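Local coordinates for protein pseudopodium-enriched atypical kinase 1 (Homo sapiens, PDB 6BHC) that belongs to the pseudokinases, pairing an unusual catalytic cleft with a novel kinase-fold dimer, and probably works as a signalling scaffold rather than an enzyme, at residues 183-188 with 408-413; 202-207 with 238-243; 264-269 with 338-343; 293-298 with 331-336. The protein carries 1 engineered substitution. One frame throughout, in Å; residues are numbered along the deposited sequence.

Interaction 1 (183-188 with 408-413)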
loop_
_atom_site.group_PDB
_atom_site.type_symbol
_atom_site.label_atom_id
_atom_site.label_comp_id
_atom_site.label_asym_id
_atom_site.label_seq_id
_atom_site.Cartn_x
_atom_site.Cartn_y
_atom_site.Cartn_z
ATOM N N LEU A 183 8.508 24.088 -0.604
ATOM C CA LEU A 183 8.983 24.749 0.606
ATOM C C LEU A 183 7.962 25.758 1.117
ATOM O O LEU A 183 7.722 25.849 2.326
ATOM C CB LEU A 183 10.328 25.428 0.347
ATOM C CG LEU A 183 11.491 24.500 -0.003
ATOM C CD1 LEU A 183 12.791 25.283 -0.113
ATOM C CD2 LEU A 183 11.616 23.382 1.023
ATOM N N LEU A 184 7.349 26.523 0.210
ATOM C CA LEU A 184 6.333 27.485 0.622
ATOM C C LEU A 184 5.118 26.791 1.217
ATOM O O LEU A 184 4.483 27.327 2.135
ATOM C CB LEU A 184 5.923 28.356 -0.567
ATOM C CG LEU A 184 6.957 29.365 -1.077
ATOM C CD1 LEU A 184 6.470 30.036 -2.355
ATOM C CD2 LEU A 184 7.270 30.403 -0.010
ATOM N N LEU A 185 4.778 25.602 0.712
ATOM C CA LEU A 185 3.657 24.850 1.266
ATOM C C LEU A 185 3.929 24.438 2.708
ATOM O O LEU A 185 3.035 24.505 3.559
ATOM C CB LEU A 185 3.375 23.623 0.400
ATOM C CG LEU A 185 2.172 22.772 0.805
ATOM C CD1 LEU A 185 0.914 23.614 0.774
ATOM C CD2 LEU A 185 2.033 21.565 -0.108
ATOM N N GLN A 186 5.157 24.005 3.001
ATOM C CA GLN A 186 5.502 23.654 4.375
ATOM C C GLN A 186 5.506 24.885 5.274
ATOM O O GLN A 186 5.117 24.803 6.445
ATOM C CB GLN A 186 6.861 22.960 4.416
ATOM C CG GLN A 186 6.925 21.671 3.621
ATOM C CD GLN A 186 8.284 21.012 3.706
ATOM O OE1 GLN A 186 8.717 20.585 4.777
ATOM N NE2 GLN A 186 8.972 20.934 2.575
ATOM N N LEU A 187 5.944 26.030 4.746
ATOM C CA LEU A 187 5.917 27.265 5.523
ATOM C C LEU A 187 4.490 27.637 5.901
ATOM O O LEU A 187 4.213 27.991 7.053
ATOM C CB LEU A 187 6.578 28.398 4.737
ATOM C CG LEU A 187 6.501 29.787 5.378
ATOM C CD1 LEU A 187 7.198 29.801 6.732
ATOM C CD2 LEU A 187 7.094 30.846 4.458
ATOM N N CYS A 188 3.567 27.561 4.940
ATOM C CA CYS A 188 2.173 27.875 5.232
ATOM C C CYS A 188 1.602 26.929 6.280
ATOM O O CYS A 188 0.802 27.341 7.128
ATOM C CB CYS A 188 1.345 27.831 3.947
ATOM S SG CYS A 188 1.801 29.117 2.755
ATOM N N ASP A 408 4.398 12.728 -1.102
ATOM C CA ASP A 408 3.236 11.846 -1.053
ATOM C C ASP A 408 2.342 12.184 0.131
ATOM O O ASP A 408 1.110 12.202 0.007
ATOM C CB ASP A 408 3.682 10.386 -0.981
ATOM C CG ASP A 408 4.522 9.971 -2.171
ATOM O OD1 ASP A 408 4.347 10.559 -3.260
ATOM O OD2 ASP A 408 5.355 9.053 -2.016
ATOM N N TRP A 409 2.944 12.443 1.292
ATOM C CA TRP A 409 2.172 12.843 2.462
ATOM C C TRP A 409 1.426 14.147 2.204
ATOM O O TRP A 409 0.218 14.244 2.451
ATOM C CB TRP A 409 3.103 12.970 3.669
ATOM C CG TRP A 409 2.463 13.519 4.909
ATOM C CD1 TRP A 409 1.138 13.481 5.244
ATOM C CD2 TRP A 409 3.128 14.196 5.981
ATOM N NE1 TRP A 409 0.939 14.092 6.458
ATOM C CE2 TRP A 409 2.145 14.541 6.931
ATOM C CE3 TRP A 409 4.458 14.546 6.230
ATOM C CZ2 TRP A 409 2.453 15.216 8.110
ATOM C CZ3 TRP A 409 4.761 15.215 7.401
ATOM C CH2 TRP A 409 3.763 15.541 8.327
ATOM N N LEU A 410 2.130 15.160 1.692
ATOM C CA LEU A 410 1.497 16.451 1.444
ATOM C C LEU A 410 0.382 16.334 0.413
ATOM O O LEU A 410 -0.652 17.004 0.526
ATOM C CB LEU A 410 2.548 17.468 0.996
ATOM C CG LEU A 410 3.713 17.690 1.966
ATOM C CD1 LEU A 410 4.704 18.709 1.420
ATOM C CD2 LEU A 410 3.203 18.117 3.334
ATOM N N CYS A 411 0.568 15.485 -0.601
ATOM C CA CYS A 411 -0.484 15.285 -1.593
ATOM C C CYS A 411 -1.702 14.614 -0.971
ATOM O O CYS A 411 -2.843 14.962 -1.298
ATOM C CB CYS A 411 0.047 14.460 -2.765
ATOM S SG CYS A 411 -1.145 14.221 -4.104
ATOM N N ALA A 412 -1.479 13.653 -0.070
ATOM C CA ALA A 412 -2.594 13.030 0.632
ATOM C C ALA A 412 -3.324 14.037 1.514
ATOM O O ALA A 412 -4.553 13.991 1.622
ATOM C CB ALA A 412 -2.101 11.845 1.462
ATOM N N GLN A 413 -2.584 14.948 2.157
ATOM C CA GLN A 413 -3.224 15.989 2.958
ATOM C C GLN A 413 -4.149 16.843 2.106
ATOM O O GLN A 413 -5.252 17.200 2.533
ATOM C CB GLN A 413 -2.173 16.875 3.625
ATOM C CG GLN A 413 -1.453 16.258 4.806
ATOM C CD GLN A 413 -0.628 17.279 5.572
ATOM O OE1 GLN A 413 0.004 16.955 6.577
ATOM N NE2 GLN A 413 -0.636 18.521 5.100
#
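Helix 173-194, which carries Leu-185 and Gln-186, faces helix 406-417 across Leu-410, with the CA atoms of Leu-185 and Leu-410 8.7 Å apart. The contact is small and rests on one methyl of Leu-410: its CD1 lies 4.2 Å from Leu-185 CD2 and 4.3 Å from Gln-186 CG. Leu-185 turns CG away from its backbone N (chi1 -177°), and its CD2 branch reaches the other helix. Leu-410 sends CD1 out at full stretch (chi2 179°), and the two leucine side chains pass alongside, running oppositely, rather than meeting end to end. Trp-355 touches both leucines and shares their apolar surroundings, while Lys-347 and Gln-351 of helix 343-354 lie against Leu-185. Gln-186 joins only through its aliphatic part. Its buried amide is occupied elsewhere, OE1 accepting from Leu-238 N and NE2 donating to Thr-236 O. Those bonds probably steady the side chain, whose CG offers an apolar surface to Leu-410. With no polar bond between the two segments, the chemistry implies that helix 406-417, among the C-terminal helices, rests on the kinase lobe here through apolar packing, with Trp-355 shared by both sides.

Interaction 2 (202-207 with 238-243)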
loop_
_atom_site.group_PDB
_atom_site.type_symbol
_atom_site.label_atom_id
_atom_site.label_comp_id
_atom_site.label_asym_id
_atom_site.label_seq_id
_atom_site.Cartn_x
_atom_site.Cartn_y
_atom_site.Cartn_z
ATOM N N CYS A 202 6.666 37.445 12.699
ATOM C CA CYS A 202 7.127 38.826 12.541
ATOM C C CYS A 202 8.578 38.947 12.092
ATOM O O CYS A 202 9.101 40.067 12.027
ATOM C CB CYS A 202 6.939 39.643 13.824
ATOM S SG CYS A 202 5.229 39.792 14.365
ATOM N N ASP A 203 9.246 37.844 11.775
ATOM C CA ASP A 203 10.627 37.906 11.307
ATOM C C ASP A 203 10.880 36.765 10.324
ATOM O O ASP A 203 11.854 36.018 10.433
ATOM C CB ASP A 203 11.604 37.868 12.481
ATOM C CG ASP A 203 13.011 38.277 12.083
ATOM O OD1 ASP A 203 13.148 39.101 11.153
ATOM O OD2 ASP A 203 13.976 37.777 12.698
ATOM N N LEU A 204 9.993 36.621 9.344
ATOM C CA LEU A 204 10.105 35.563 8.346
ATOM C C LEU A 204 11.154 35.973 7.320
ATOM O O LEU A 204 10.876 36.742 6.398
ATOM C CB LEU A 204 8.755 35.299 7.693
ATOM C CG LEU A 204 7.699 34.668 8.602
ATOM C CD1 LEU A 204 6.371 34.522 7.875
ATOM C CD2 LEU A 204 8.181 33.320 9.119
ATOM N N ARG A 205 12.371 35.462 7.486
ATOM C CA ARG A 205 13.460 35.689 6.550
ATOM C C ARG A 205 14.063 34.348 6.159
ATOM O O ARG A 205 13.975 33.371 6.907
ATOM C CB ARG A 205 14.529 36.618 7.148
ATOM C CG ARG A 205 14.057 38.061 7.291
ATOM C CD ARG A 205 15.104 38.968 7.928
ATOM N NE ARG A 205 15.261 38.719 9.359
ATOM C CZ ARG A 205 16.341 38.175 9.911
ATOM N NH1 ARG A 205 17.372 37.829 9.155
ATOM N NH2 ARG A 205 16.393 37.986 11.222
ATOM N N LEU A 206 14.669 34.307 4.969
ATOM C CA LEU A 206 15.136 33.035 4.424
ATOM C C LEU A 206 16.209 32.401 5.300
ATOM O O LEU A 206 16.332 31.172 5.333
ATOM C CB LEU A 206 15.653 33.231 2.998
ATOM C CG LEU A 206 14.601 33.601 1.947
ATOM C CD1 LEU A 206 15.226 33.710 0.564
ATOM C CD2 LEU A 206 13.463 32.592 1.944
ATOM N N GLU A 207 16.985 33.211 6.021
ATOM C CA GLU A 207 17.990 32.679 6.933
ATOM C C GLU A 207 17.391 32.159 8.235
ATOM O O GLU A 207 18.119 31.560 9.035
ATOM C CB GLU A 207 19.049 33.746 7.237
ATOM C CG GLU A 207 18.499 35.078 7.732
ATOM C CD GLU A 207 18.114 36.025 6.605
ATOM O OE1 GLU A 207 17.964 35.563 5.453
ATOM O OE2 GLU A 207 17.965 37.236 6.871
ATOM N N LEU A 238 11.317 21.622 5.713
ATOM C CA LEU A 238 11.477 23.004 6.142
ATOM C C LEU A 238 11.067 23.149 7.600
ATOM O O LEU A 238 10.081 22.554 8.044
ATOM C CB LEU A 238 10.649 23.945 5.261
ATOM C CG LEU A 238 10.726 25.451 5.544
ATOM C CD1 LEU A 238 10.717 26.250 4.247
ATOM C CD2 LEU A 238 9.582 25.899 6.443
ATOM N N ILE A 239 11.827 23.950 8.342
ATOM C CA ILE A 239 11.601 24.154 9.766
ATOM C C ILE A 239 11.685 25.646 10.057
ATOM O O ILE A 239 12.718 26.277 9.797
ATOM C CB ILE A 239 12.609 23.367 10.622
ATOM C CG1 ILE A 239 12.267 21.873 10.594
ATOM C CG2 ILE A 239 12.629 23.889 12.041
ATOM C CD1 ILE A 239 13.132 21.021 11.498
ATOM N N VAL A 240 10.600 26.209 10.583
ATOM C CA VAL A 240 10.562 27.621 10.947
ATOM C C VAL A 240 11.230 27.798 12.303
ATOM O O VAL A 240 10.921 27.079 13.259
ATOM C CB VAL A 240 9.116 28.142 10.973
ATOM C CG1 VAL A 240 9.096 29.642 11.230
ATOM C CG2 VAL A 240 8.401 27.807 9.673
ATOM N N SER A 241 12.147 28.758 12.392
ATOM C CA SER A 241 12.893 28.990 13.618
ATOM C C SER A 241 12.981 30.486 13.878
ATOM O O SER A 241 12.429 31.305 13.134
ATOM C CB SER A 241 14.292 28.368 13.540
ATOM O OG SER A 241 15.099 29.064 12.608
ATOM N N ASN A 242 13.690 30.831 14.953
ATOM C CA ASN A 242 13.926 32.209 15.363
ATOM C C ASN A 242 12.625 32.935 15.675
ATOM O O ASN A 242 12.106 33.687 14.843
ATOM C CB ASN A 242 14.715 32.968 14.296
ATOM C CG ASN A 242 15.206 34.310 14.790
ATOM O OD1 ASN A 242 15.086 34.626 15.974
ATOM N ND2 ASN A 242 15.778 35.103 13.891
ATOM N N PHE A 243 12.102 32.723 16.880
ATOM C CA PHE A 243 10.902 33.399 17.356
ATOM C C PHE A 243 11.229 34.569 18.277
ATOM O O PHE A 243 10.482 34.844 19.223
ATOM C CB PHE A 243 9.982 32.401 18.060
ATOM C CG PHE A 243 9.311 31.435 17.126
ATOM C CD1 PHE A 243 10.008 30.361 16.595
ATOM C CD2 PHE A 243 7.980 31.600 16.779
ATOM C CE1 PHE A 243 9.391 29.473 15.735
ATOM C CE2 PHE A 243 7.357 30.717 15.919
ATOM C CZ PHE A 243 8.063 29.651 15.397
#
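Asp-203 and Asn-242 bring together the catalytic loop of the kinase fold and the start of the activation segment: Asp-203 stands at the HRD aspartate position, and Asn-242 where active kinases carry the DFG aspartate. Their side chains cross with carboxylate and amide planes 79° apart. Asp-203 OD2 comes within 3.4 Å of Asn-242 ND2, but the angle is too poor for a hydrogen bond. The amide is committed elsewhere, ND2 donating to Asn-208 OD1 and OD1 bonding with Ser-244 OG. Within the loop, Asp-203 is held by Arg-205, two residues on, and Gln-245 also lies against it. The arginine grips the carboxylate side-on: Arg-205 NE donates to Asp-203 OD1 at 2.8 Å in a nearly straight bond (169°), close to the guanidinium plane, and Arg-205 NH2 donates to Asp-203 OD2 at 2.8 Å. The bend of the Arg-205 chain at chi3 (-73°) turns the guanidinium side-on to Asp-203, and Glu-207 also joins the salt-bridge network. An alanine at Asp-203 would take away the carboxylate, and NE and NH2 would probably lose their mate and the guanidinium its fixed rotation. Deeper in, Leu-204 CD2 packs on Val-240 CG1 at 4.3 Å and ties the loop to the end of strand 237-240. Chemically, Arg-205 is shared by two acids of the same loop, while a neutral amide stands where one carboxylate of the usual metal site would be, consistent with a pseudokinase and its unusual cleft.

Interaction 3 (264-269 with 338-343)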
loop_
_atom_site.group_PDB
_atom_site.type_symbol
_atom_site.label_atom_id
_atom_site.label_comp_id
_atom_site.label_asym_id
_atom_site.label_seq_id
_atom_site.Cartn_x
_atom_site.Cartn_y
_atom_site.Cartn_z
ATOM N N LEU A 264 7.963 45.205 6.731
ATOM C CA LEU A 264 6.811 45.522 7.560
ATOM C C LEU A 264 5.607 45.827 6.681
ATOM O O LEU A 264 5.719 46.548 5.686
ATOM C CB LEU A 264 7.103 46.714 8.474
ATOM C CG LEU A 264 8.177 46.514 9.541
ATOM C CD1 LEU A 264 8.298 47.763 10.405
ATOM C CD2 LEU A 264 7.862 45.287 10.386
ATOM N N ALA A 265 4.457 45.272 7.056
ATOM C CA ALA A 265 3.242 45.477 6.287
ATOM C C ALA A 265 2.856 46.956 6.290
ATOM O O ALA A 265 3.196 47.693 7.220
ATOM C CB ALA A 265 2.106 44.630 6.858
ATOM N N PRO A 266 2.153 47.420 5.252
ATOM C CA PRO A 266 1.827 48.855 5.173
ATOM C C PRO A 266 1.007 49.368 6.343
ATOM O O PRO A 266 1.154 50.538 6.717
ATOM C CB PRO A 266 1.048 48.962 3.854
ATOM C CG PRO A 266 1.507 47.795 3.049
ATOM C CD PRO A 266 1.746 46.694 4.036
ATOM N N GLU A 267 0.146 48.536 6.937
ATOM C CA GLU A 267 -0.673 49.014 8.046
ATOM C C GLU A 267 0.172 49.327 9.275
ATOM O O GLU A 267 -0.212 50.174 10.089
ATOM C CB GLU A 267 -1.763 47.995 8.387
ATOM C CG GLU A 267 -1.258 46.641 8.869
ATOM C CD GLU A 267 -1.004 45.665 7.735
ATOM O OE1 GLU A 267 -0.882 46.109 6.573
ATOM O OE2 GLU A 267 -0.933 44.447 8.006
ATOM N N ILE A 268 1.325 48.670 9.419
ATOM C CA ILE A 268 2.207 48.954 10.546
ATOM C C ILE A 268 2.814 50.348 10.420
ATOM O O ILE A 268 3.073 51.015 11.429
ATOM C CB ILE A 268 3.294 47.867 10.650
ATOM C CG1 ILE A 268 2.654 46.482 10.768
ATOM C CG2 ILE A 268 4.212 48.124 11.836
ATOM C CD1 ILE A 268 1.782 46.312 11.992
ATOM N N ILE A 269 3.033 50.816 9.193
ATOM C CA ILE A 269 3.706 52.093 8.984
ATOM C C ILE A 269 2.734 53.271 9.016
ATOM O O ILE A 269 3.106 54.362 9.462
ATOM C CB ILE A 269 4.483 52.059 7.657
ATOM C CG1 ILE A 269 5.368 50.813 7.594
ATOM C CG2 ILE A 269 5.323 53.321 7.489
ATOM C CD1 ILE A 269 6.114 50.657 6.289
ATOM N N SER A 338 -7.560 43.800 5.228
ATOM C CA SER A 338 -8.849 43.119 5.131
ATOM C C SER A 338 -9.008 42.387 3.805
ATOM O O SER A 338 -9.758 41.407 3.730
ATOM C CB SER A 338 -9.989 44.120 5.321
ATOM O OG SER A 338 -9.959 45.123 4.320
ATOM N N GLU A 339 -8.321 42.840 2.755
ATOM C CA GLU A 339 -8.338 42.166 1.464
ATOM C C GLU A 339 -7.164 41.213 1.272
ATOM O O GLU A 339 -7.201 40.388 0.354
ATOM C CB GLU A 339 -8.350 43.196 0.325
ATOM C CG GLU A 339 -9.648 43.989 0.210
ATOM C CD GLU A 339 -10.717 43.265 -0.592
ATOM O OE1 GLU A 339 -11.458 43.942 -1.337
ATOM O OE2 GLU A 339 -10.818 42.024 -0.486
ATOM N N ARG A 340 -6.133 41.308 2.107
ATOM C CA ARG A 340 -5.010 40.382 2.029
ATOM C C ARG A 340 -5.478 38.972 2.369
ATOM O O ARG A 340 -6.155 38.760 3.379
ATOM C CB ARG A 340 -3.900 40.827 2.983
ATOM C CG ARG A 340 -2.578 40.091 2.831
ATOM C CD ARG A 340 -1.551 40.667 3.793
ATOM N NE ARG A 340 -1.512 42.126 3.710
ATOM C CZ ARG A 340 -1.047 42.922 4.668
ATOM N NH1 ARG A 340 -0.573 42.406 5.794
ATOM N NH2 ARG A 340 -1.059 44.237 4.500
ATOM N N ILE A 341 -5.124 38.006 1.516
ATOM C CA ILE A 341 -5.624 36.647 1.699
ATOM C C ILE A 341 -5.033 36.028 2.961
ATOM O O ILE A 341 -3.984 36.441 3.471
ATOM C CB ILE A 341 -5.328 35.774 0.469
ATOM C CG1 ILE A 341 -3.819 35.599 0.289
ATOM C CG2 ILE A 341 -5.967 36.370 -0.777
ATOM C CD1 ILE A 341 -3.449 34.539 -0.730
ATOM N N LEU A 342 -5.729 35.016 3.470
ATOM C CA LEU A 342 -5.292 34.281 4.645
ATOM C C LEU A 342 -4.235 33.248 4.268
ATOM O O LEU A 342 -4.126 32.822 3.115
ATOM C CB LEU A 342 -6.482 33.592 5.317
ATOM C CG LEU A 342 -7.503 34.502 6.001
ATOM C CD1 LEU A 342 -8.774 33.733 6.328
ATOM C CD2 LEU A 342 -6.907 35.103 7.260
ATOM N N ILE A 343 -3.452 32.838 5.269
ATOM C CA ILE A 343 -2.384 31.877 5.022
ATOM C C ILE A 343 -2.940 30.505 4.658
ATOM O O ILE A 343 -2.226 29.690 4.061
ATOM C CB ILE A 343 -1.441 31.790 6.239
ATOM C CG1 ILE A 343 -0.035 31.375 5.798
ATOM C CG2 ILE A 343 -1.981 30.818 7.279
ATOM C CD1 ILE A 343 0.677 32.417 4.959
#
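Glu-267 and Arg-340 reach for each other from opposite directions and close a two-bond salt bridge between segments whose CA atoms come no nearer than 10.5 Å (Glu-267 to Ser-338). Arg-340 spans most of that distance: CG lies opposite the backbone N (chi1 -170°), the chain runs straight through chi2, and a bend at chi3 turns the guanidinium end-on to the acid. Glu-267 takes the less common first torsion, with CG between its backbone N and carbonyl carbon (chi1 63°), and then folds at chi2 (-88°), which swings the carboxylate round to present both oxygens. NH2 of Arg-340 donates to Glu-267 OE1 at 2.8 Å, and NH1 of Arg-340 to Glu-267 OE2 at 3.0 Å. Each oxygen uses its syn lone pair, although the two flat groups are twisted against each other and both acceptors lie tilted from the guanidinium plane. Ala-265 CB lies 3.6 Å from Arg-340 NH1, and Pro-266 CD sits 3.8 Å from Arg-340 NH2. Further bonds fix the guanidinium, NH1 to Lys-276 O and NE to Asn-334 O, with Phe-280 against the arginine side chain. A glutamine in place of Glu-267 would remove the negative charge, and NH1 and NH2 of Arg-340 would probably lose the paired, charged grip of the carboxylate. Ala-265, Pro-266 and Glu-267 form the APE motif, and this ion pair with a distant C-lobe arginine, which fastens the end of the activation segment to that lobe, is a hallmark of the protein kinase fold.

Interaction 4 (293-298 with 331-336)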
loop_
_atom_site.group_PDB
_atom_site.type_symbol
_atom_site.label_atom_id
_atom_site.label_comp_id
_atom_site.label_asym_id
_atom_site.label_seq_id
_atom_site.Cartn_x
_atom_site.Cartn_y
_atom_site.Cartn_z
ATOM N N PRO A 293 14.893 40.563 -6.047
ATOM C CA PRO A 293 15.036 41.375 -4.836
ATOM C C PRO A 293 13.698 41.573 -4.141
ATOM O O PRO A 293 12.627 41.329 -4.702
ATOM C CB PRO A 293 15.594 42.703 -5.359
ATOM C CG PRO A 293 15.149 42.762 -6.778
ATOM C CD PRO A 293 15.147 41.342 -7.270
ATOM N N ASN A 294 13.782 42.003 -2.886
ATOM C CA ASN A 294 12.619 42.443 -2.138
ATOM C C ASN A 294 11.891 43.527 -2.932
ATOM O O ASN A 294 12.501 44.557 -3.260
ATOM C CB ASN A 294 13.056 42.969 -0.770
ATOM C CG ASN A 294 11.893 43.434 0.098
ATOM O OD1 ASN A 294 10.726 43.316 -0.272
ATOM N ND2 ASN A 294 12.216 43.959 1.274
ATOM N N PRO A 295 10.616 43.329 -3.277
ATOM C CA PRO A 295 9.913 44.314 -4.122
ATOM C C PRO A 295 9.948 45.728 -3.578
ATOM O O PRO A 295 9.905 46.688 -4.359
ATOM C CB PRO A 295 8.479 43.769 -4.163
ATOM C CG PRO A 295 8.618 42.317 -3.908
ATOM C CD PRO A 295 9.780 42.155 -2.979
ATOM N N PHE A 296 10.023 45.888 -2.260
ATOM C CA PHE A 296 10.088 47.199 -1.635
ATOM C C PHE A 296 11.518 47.697 -1.483
ATOM O O PHE A 296 11.736 48.756 -0.884
ATOM C CB PHE A 296 9.371 47.157 -0.284
ATOM C CG PHE A 296 7.971 46.620 -0.377
ATOM C CD1 PHE A 296 6.911 47.461 -0.671
ATOM C CD2 PHE A 296 7.720 45.268 -0.200
ATOM C CE1 PHE A 296 5.625 46.969 -0.771
ATOM C CE2 PHE A 296 6.436 44.767 -0.300
ATOM C CZ PHE A 296 5.387 45.619 -0.586
ATOM N N ASP A 297 12.491 46.953 -2.009
ATOM C CA ASP A 297 13.843 47.452 -2.221
ATOM C C ASP A 297 14.132 47.769 -3.680
ATOM O O ASP A 297 14.936 48.665 -3.959
ATOM C CB ASP A 297 14.878 46.439 -1.719
ATOM C CG ASP A 297 14.948 46.374 -0.209
ATOM O OD1 ASP A 297 14.799 47.428 0.443
ATOM O OD2 ASP A 297 15.155 45.264 0.325
ATOM N N GLU A 298 13.501 47.052 -4.615
ATOM C CA GLU A 298 13.664 47.371 -6.030
ATOM C C GLU A 298 12.865 48.611 -6.411
ATOM O O GLU A 298 13.328 49.438 -7.206
ATOM C CB GLU A 298 13.248 46.175 -6.885
ATOM C CG GLU A 298 13.290 46.421 -8.385
ATOM C CD GLU A 298 12.861 45.207 -9.184
ATOM O OE1 GLU A 298 12.491 44.190 -8.561
ATOM O OE2 GLU A 298 12.895 45.271 -10.430
ATOM N N CYS A 331 -1.519 38.743 -3.987
ATOM C CA CYS A 331 -2.563 38.649 -2.972
ATOM C C CYS A 331 -1.987 38.793 -1.570
ATOM O O CYS A 331 -2.600 39.429 -0.704
ATOM C CB CYS A 331 -3.311 37.323 -3.108
ATOM S SG CYS A 331 -4.250 37.145 -4.641
ATOM N N LEU A 332 -0.814 38.204 -1.326
ATOM C CA LEU A 332 -0.171 38.326 -0.025
ATOM C C LEU A 332 0.372 39.727 0.224
ATOM O O LEU A 332 0.514 40.125 1.385
ATOM C CB LEU A 332 0.959 37.303 0.102
ATOM C CG LEU A 332 0.558 35.826 0.158
ATOM C CD1 LEU A 332 1.784 34.932 0.031
ATOM C CD2 LEU A 332 -0.194 35.523 1.446
ATOM N N LEU A 333 0.679 40.481 -0.832
ATOM C CA LEU A 333 1.231 41.821 -0.702
ATOM C C LEU A 333 0.177 42.906 -0.864
ATOM O O LEU A 333 0.525 44.068 -1.100
ATOM C CB LEU A 333 2.360 42.028 -1.713
ATOM C CG LEU A 333 3.606 41.172 -1.488
ATOM C CD1 LEU A 333 4.638 41.443 -2.569
ATOM C CD2 LEU A 333 4.187 41.431 -0.106
ATOM N N ASN A 334 -1.095 42.555 -0.750
ATOM C CA ASN A 334 -2.162 43.542 -0.818
ATOM C C ASN A 334 -1.994 44.545 0.318
ATOM O O ASN A 334 -1.951 44.141 1.489
ATOM C CB ASN A 334 -3.524 42.857 -0.731
ATOM C CG ASN A 334 -4.675 43.790 -1.071
ATOM O OD1 ASN A 334 -4.732 44.928 -0.603
ATOM N ND2 ASN A 334 -5.599 43.308 -1.892
ATOM N N PRO A 335 -1.896 45.847 0.027
ATOM C CA PRO A 335 -1.682 46.823 1.107
ATOM C C PRO A 335 -2.846 46.930 2.076
ATOM O O PRO A 335 -2.667 47.487 3.167
ATOM C CB PRO A 335 -1.461 48.140 0.353
ATOM C CG PRO A 335 -2.132 47.940 -0.966
ATOM C CD PRO A 335 -1.966 46.486 -1.298
ATOM N N ASN A 336 -4.026 46.418 1.724
ATOM C CA ASN A 336 -5.170 46.452 2.620
ATOM C C ASN A 336 -5.256 45.137 3.376
ATOM O O ASN A 336 -5.462 44.088 2.746
ATOM C CB ASN A 336 -6.458 46.697 1.842
ATOM C CG ASN A 336 -7.672 46.800 2.743
ATOM O OD1 ASN A 336 -7.554 47.074 3.937
ATOM N ND2 ASN A 336 -8.851 46.581 2.174
#
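Leu-333, just past helix 322-332, packs against Pro-295 and Phe-296 at the start of the short helix 295-298, a buried apolar contact in the helical C-lobe of the kinase fold. The two methyls of Leu-333 divide the work: CD1 rests 4.3 Å from Pro-295 CG, while CD2 meets Phe-296 CE2 at 4.0 Å. The second methyl reaches the edge of the aromatic ring, close to its plane, and the leucine and phenylalanine lie side by side, pointing opposite ways. Phe-296 turns CG away from its carbonyl carbon (chi1 -53°), which carries the ring across towards helix 322-332. Among the aromatic interactions, the ring meets Phe-280 with planes inclined at about 40° and makes a cation-pi contact with Lys-303. Phe-280 touches Leu-333 too, so helix 277-289 lines the same cluster. Polar bonds fix the backbones on each side rather than joining them. Asn-294 is the N-cap of helix 295-298: its OD1 accepts a weak bond from Phe-296 N, and its carbonyl oxygen takes both Asp-297 N (2.7 Å) and Glu-298 N (3.0 Å). On the other side of the contact, Leu-333 O bonds Tyr-307 OH, outside the two segments, where the chain leaves helix 322-332. Just beyond, an Asx turn shapes the loop, with Asn-336 N donating to Asn-334 OD1 at 2.9 Å, the donor tilted 19° from the carbonyl plane.

The centres of interactions 1 and 2 lie 8 and 9 Å from the centre of the chain, those of 3 and 4 about 19 Å. Distance from the centre does not decide burial: interaction 4 is as apolar and enclosed as interaction 1, interaction 2 is buried too, and interaction 3 is the partly buried one and the only one joined by a salt bridge. In interaction 2 the ion pairs stay within one loop. Helix 173-194 connects the inner pair, since Leu-187 packs on Val-240. The outer pair share Phe-280 of helix 277-289, and Arg-340 also reaches the 331-336 backbone, so charged and apolar contacts secure neighbouring parts of one lobe.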